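Local coordinates for LAS seventeen-binding protein 3 (Saccharomyces cerevisiae, PDB 1OOT) that interacts with the protein LAS17 and probably binds actin filaments and phosphatidylinositol, the piece described here being its SH3 domain, at residues 19-30 and 42-52. Numbering follows the deposited sequence. Where two conformers were deposited one is given.
Sequences DLPFRKGDVITI and TGRVNGREGIF
Leu20 lies against the hairpin 42-52: CD1 stands 3.4 Å from Arg48 O, while CD2 meets the Gly43 carbonyl and the Phe52 ring. With CG turned away from the backbone N (chi1 176°), the side chain reaches Gly43 and Arg48 together, and Leu20 N anchors the backbone on Ile51 O at 2.8 Å. Deeper in, Phe22 sends its CE2 edge toward the face of Phe52, an offset edge-to-face pair with planes at 82° and CE2 3.6 Å from Phe52 CB. Val45 CG1 packs on Phe22 CB. Two conformers are modelled for Ile28 and for Ile30; in one of them Ile28 sets CD1 over the centre of the Phe22 ring and CG1 against Val45 CG1, and Ile30 CD1 meets the Phe52 rim at CZ.

Asn46, in the type I' turn 45-48, donates through ND2 to Asp26 OD2 across 3.3 Å, amide and carboxylate planes 72° apart. Arg23 N bonds Asp26 OD2 at 2.9 Å, pinning the type II turn 23-26; the two donors come from opposite faces of the carboxylate plane. With an alanine here their shared acceptor is gone, and the two turns would probably be less firmly tied. One water donates to Pro21 O and Val45 O and accepts from Asn46 ND2 and Arg48 NH1.

Thr29 and Arg44 form an antiparallel hydrogen-bonded pair, Thr29 N to Arg44 O and Arg44 N to Thr29 O both 3.0 Å, with Arg44 CG lying on Thr29 CB. This is the SH3 barrel: 19-22 leads out of the RT loop into the diverging turn 23-26, 45-48 turns the distal hairpin, strand 27-30 lies between 5-8 and 40-45, and Val57 of strand 57-59 touches Phe22, Ile28 and Phe52 in the core.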
loop_
_atom_site.group_PDB
_atom_site.type_symbol
_atom_site.label_atom_id
_atom_site.label_comp_id
_atom_site.label_asym_id
_atom_site.label_seq_id
_atom_site.Cartn_x
_atom_site.Cartn_y
_atom_site.Cartn_z
ATOM N N ASP A 19 -3.894 -2.183 -9.070
ATOM C CA ASP A 19 -3.459 -1.241 -8.069
ATOM C C ASP A 19 -4.412 -1.241 -6.875
ATOM O O ASP A 19 -5.641 -1.371 -7.001
ATOM C CB ASP A 19 -3.433 0.206 -8.530
ATOM C CG ASP A 19 -2.414 0.524 -9.623
ATOM O OD1 ASP A 19 -1.503 -0.266 -9.925
ATOM O OD2 ASP A 19 -2.511 1.682 -10.182
ATOM N N LEU A 20 -3.845 -0.975 -5.718
ATOM C CA LEU A 20 -4.613 -0.765 -4.495
ATOM C C LEU A 20 -4.682 0.746 -4.226
ATOM O O LEU A 20 -3.685 1.326 -3.828
ATOM C CB LEU A 20 -3.894 -1.391 -3.328
ATOM C CG LEU A 20 -4.580 -1.133 -2.005
ATOM C CD1 LEU A 20 -5.909 -1.838 -1.956
ATOM C CD2 LEU A 20 -3.676 -1.509 -0.803
ATOM N N PRO A 21 -5.833 1.409 -4.439
ATOM C CA PRO A 21 -5.967 2.816 -4.068
ATOM C C PRO A 21 -6.078 2.979 -2.537
ATOM O O PRO A 21 -6.510 2.053 -1.838
ATOM C CB PRO A 21 -7.293 3.248 -4.710
ATOM C CG PRO A 21 -8.029 2.016 -4.966
ATOM C CD PRO A 21 -7.104 0.850 -4.938
ATOM N N PHE A 22 -5.629 4.131 -2.050
ATOM C CA PHE A 22 -5.819 4.489 -0.670
ATOM C C PHE A 22 -5.633 5.994 -0.488
ATOM O O PHE A 22 -5.109 6.705 -1.333
ATOM C CB PHE A 22 -4.860 3.673 0.242
ATOM C CG PHE A 22 -3.431 3.697 -0.127
ATOM C CD1 PHE A 22 -2.664 4.795 0.075
ATOM C CD2 PHE A 22 -2.879 2.614 -0.794
ATOM C CE1 PHE A 22 -1.316 4.799 -0.256
ATOM C CE2 PHE A 22 -1.513 2.595 -1.065
ATOM C CZ PHE A 22 -0.762 3.714 -0.831
ATOM N N ARG A 23 -6.039 6.469 0.689
ATOM C CA ARG A 23 -5.897 7.859 1.024
ATOM C C ARG A 23 -4.863 8.010 2.097
ATOM O O ARG A 23 -4.670 7.115 2.929
ATOM C CB ARG A 23 -7.231 8.425 1.520
ATOM C CG ARG A 23 -8.269 8.480 0.433
ATOM C CD ARG A 23 -7.940 9.461 -0.763
ATOM N NE ARG A 23 -7.789 10.839 -0.255
ATOM C CZ ARG A 23 -7.601 11.919 -1.001
ATOM N NH1 ARG A 23 -7.490 11.819 -2.332
ATOM N NH2 ARG A 23 -7.507 13.114 -0.406
ATOM N N LYS A 24 -4.232 9.167 2.104
ATOM C CA LYS A 24 -3.312 9.534 3.141
ATOM C C LYS A 24 -3.958 9.262 4.483
ATOM O O LYS A 24 -5.074 9.655 4.740
ATOM C CB LYS A 24 -2.945 11.020 3.022
ATOM C CG LYS A 24 -2.081 11.560 4.141
ATOM C CD LYS A 24 -1.650 13.018 3.872
ATOM C CE LYS A 24 -1.007 13.532 5.171
ATOM N NZ LYS A 24 -0.797 14.968 5.263
ATOM N N GLY A 25 -3.192 8.608 5.338
ATOM C CA GLY A 25 -3.640 8.250 6.676
ATOM C C GLY A 25 -4.225 6.858 6.814
ATOM O O GLY A 25 -4.349 6.334 7.942
ATOM N N ASP A 26 -4.578 6.222 5.697
ATOM C CA ASP A 26 -5.100 4.879 5.753
ATOM C C ASP A 26 -4.035 3.920 6.257
ATOM O O ASP A 26 -2.874 3.995 5.842
ATOM C CB ASP A 26 -5.558 4.392 4.367
ATOM C CG ASP A 26 -6.878 4.982 3.904
ATOM O OD1 ASP A 26 -7.622 5.638 4.697
ATOM O OD2 ASP A 26 -7.304 4.805 2.697
ATOM N N VAL A 27 -4.460 2.910 7.004
ATOM C CA VAL A 27 -3.567 1.870 7.457
ATOM C C VAL A 27 -3.825 0.646 6.565
ATOM O O VAL A 27 -4.940 0.083 6.467
ATOM C CB VAL A 27 -3.784 1.527 8.919
ATOM C CG1 VAL A 27 -2.892 0.340 9.295
ATOM C CG2 VAL A 27 -3.479 2.742 9.776
ATOM N N ILE A 28 -2.790 0.289 5.827
ATOM C CA ILE A 28 -2.817 -0.823 4.879
ATOM C C ILE A 28 -2.251 -2.066 5.531
ATOM O O ILE A 28 -1.241 -2.006 6.221
ATOM C CB ILE A 28 -1.977 -0.503 3.624
ATOM C CG1 ILE A 28 -2.601 0.676 2.887
ATOM C CG2 ILE A 28 -1.863 -1.748 2.708
ATOM C CD1 ILE A 28 -1.643 1.695 2.408
ATOM N N THR A 29 -2.919 -3.200 5.345
ATOM C CA THR A 29 -2.415 -4.504 5.765
ATOM C C THR A 29 -1.517 -5.005 4.630
ATOM O O THR A 29 -1.956 -5.096 3.476
ATOM C CB THR A 29 -3.586 -5.467 5.942
ATOM O OG1 THR A 29 -4.440 -4.954 6.966
ATOM C CG2 THR A 29 -3.090 -6.840 6.346
ATOM N N ILE A 30 -0.266 -5.309 4.961
ATOM C CA ILE A 30 0.734 -5.748 3.992
ATOM C C ILE A 30 0.588 -7.264 3.831
ATOM O O ILE A 30 0.580 -8.040 4.798
ATOM C CB ILE A 30 2.144 -5.392 4.471
ATOM C CG1 ILE A 30 2.322 -3.894 4.675
ATOM C CG2 ILE A 30 3.204 -5.947 3.507
ATOM C CD1 ILE A 30 2.036 -2.980 3.495
ATOM N N THR A 42 2.269 -5.507 -1.944
ATOM C CA THR A 42 0.905 -5.993 -2.053
ATOM C C THR A 42 0.201 -5.812 -0.739
ATOM O O THR A 42 0.756 -6.118 0.309
ATOM C CB THR A 42 0.833 -7.449 -2.429
ATOM O OG1 THR A 42 1.672 -7.703 -3.578
ATOM C CG2 THR A 42 -0.570 -7.889 -2.833
ATOM N N GLY A 43 -1.011 -5.289 -0.790
ATOM C CA GLY A 43 -1.753 -5.013 0.434
ATOM C C GLY A 43 -3.248 -4.965 0.253
ATOM O O GLY A 43 -3.746 -5.250 -0.823
ATOM N N ARG A 44 -3.946 -4.623 1.345
ATOM C CA ARG A 44 -5.376 -4.466 1.267
ATOM C C ARG A 44 -5.814 -3.407 2.245
ATOM O O ARG A 44 -5.188 -3.217 3.315
ATOM C CB ARG A 44 -6.065 -5.772 1.588
ATOM C CG ARG A 44 -5.801 -6.330 2.959
ATOM C CD ARG A 44 -6.419 -7.721 3.148
ATOM N NE ARG A 44 -6.346 -8.112 4.552
ATOM C CZ ARG A 44 -6.186 -9.335 5.016
ATOM N NH1 ARG A 44 -6.072 -10.344 4.198
ATOM N NH2 ARG A 44 -6.153 -9.525 6.348
ATOM N N VAL A 45 -6.885 -2.713 1.844
ATOM C CA VAL A 45 -7.571 -1.753 2.705
ATOM C C VAL A 45 -8.856 -1.400 2.013
ATOM O O VAL A 45 -8.957 -1.445 0.809
ATOM C CB VAL A 45 -6.682 -0.513 3.006
ATOM C CG1 VAL A 45 -6.426 0.354 1.757
ATOM C CG2 VAL A 45 -7.294 0.362 4.111
ATOM N N ASN A 46 -9.855 -1.054 2.779
ATOM C CA ASN A 46 -11.159 -0.590 2.306
ATOM C C ASN A 46 -11.934 -1.614 1.495
ATOM O O ASN A 46 -12.839 -1.250 0.692
ATOM C CB ASN A 46 -11.010 0.696 1.469
ATOM C CG ASN A 46 -10.459 1.871 2.260
ATOM O OD1 ASN A 46 -10.904 2.140 3.374
ATOM N ND2 ASN A 46 -9.457 2.573 1.680
ATOM N N GLY A 47 -11.608 -2.890 1.704
ATOM C CA GLY A 47 -12.219 -3.976 0.975
ATOM C C GLY A 47 -11.619 -4.245 -0.402
ATOM O O GLY A 47 -12.177 -5.054 -1.152
ATOM N N ARG A 48 -10.516 -3.601 -0.717
ATOM C CA ARG A 48 -9.819 -3.784 -1.980
ATOM C C ARG A 48 -8.468 -4.432 -1.694
ATOM O O ARG A 48 -7.910 -4.274 -0.588
ATOM C CB ARG A 48 -9.594 -2.429 -2.646
ATOM C CG ARG A 48 -10.835 -1.671 -2.987
ATOM C CD ARG A 48 -10.578 -0.434 -3.824
ATOM N NE ARG A 48 -11.825 0.332 -3.988
ATOM C CZ ARG A 48 -12.234 1.305 -3.172
ATOM N NH1 ARG A 48 -11.518 1.688 -2.089
ATOM N NH2 ARG A 48 -13.383 1.900 -3.427
ATOM N N GLU A 49 -7.924 -5.088 -2.725
ATOM C CA GLU A 49 -6.641 -5.716 -2.671
ATOM C C GLU A 49 -5.853 -5.345 -3.898
ATOM O O GLU A 49 -6.398 -5.245 -4.979
ATOM C CB GLU A 49 -6.791 -7.263 -2.701
ATOM C CG GLU A 49 -7.534 -7.783 -1.562
ATOM C CD GLU A 49 -7.651 -9.298 -1.531
ATOM O OE1 GLU A 49 -7.599 -10.000 -2.598
ATOM O OE2 GLU A 49 -7.755 -9.739 -0.404
ATOM N N GLY A 50 -4.544 -5.188 -3.765
ATOM C CA GLY A 50 -3.755 -4.850 -4.924
ATOM C C GLY A 50 -2.353 -4.419 -4.553
ATOM O O GLY A 50 -1.904 -4.576 -3.411
ATOM N N ILE A 51 -1.668 -3.874 -5.542
ATOM C CA ILE A 51 -0.295 -3.444 -5.371
ATOM C C ILE A 51 -0.189 -1.929 -5.341
ATOM O O ILE A 51 -1.060 -1.187 -5.840
ATOM C CB ILE A 51 0.627 -4.037 -6.431
ATOM C CG1 ILE A 51 0.195 -3.658 -7.840
ATOM C CG2 ILE A 51 0.667 -5.545 -6.261
ATOM C CD1 ILE A 51 1.261 -4.026 -8.934
ATOM N N PHE A 52 0.837 -1.451 -4.700
ATOM C CA PHE A 52 1.024 -0.015 -4.519
ATOM C C PHE A 52 2.515 0.310 -4.357
ATOM O O PHE A 52 3.285 -0.552 -3.905
ATOM C CB PHE A 52 0.238 0.466 -3.322
ATOM C CG PHE A 52 0.704 -0.148 -2.005
ATOM C CD1 PHE A 52 1.634 0.491 -1.248
ATOM C CD2 PHE A 52 0.263 -1.400 -1.589
ATOM C CE1 PHE A 52 2.115 -0.080 -0.085
ATOM C CE2 PHE A 52 0.726 -2.003 -0.453
ATOM C CZ PHE A 52 1.647 -1.316 0.321
HETATM O O HOH W 1 -7.761 -2.689 -5.763
HETATM O O HOH W 2 -8.687 0.839 -1.001
HETATM O O HOH W 3 -9.660 5.597 1.835
HETATM O O HOH W 4 -10.475 4.697 4.402
HETATM O O HOH W 5 -6.926 -5.974 6.342
#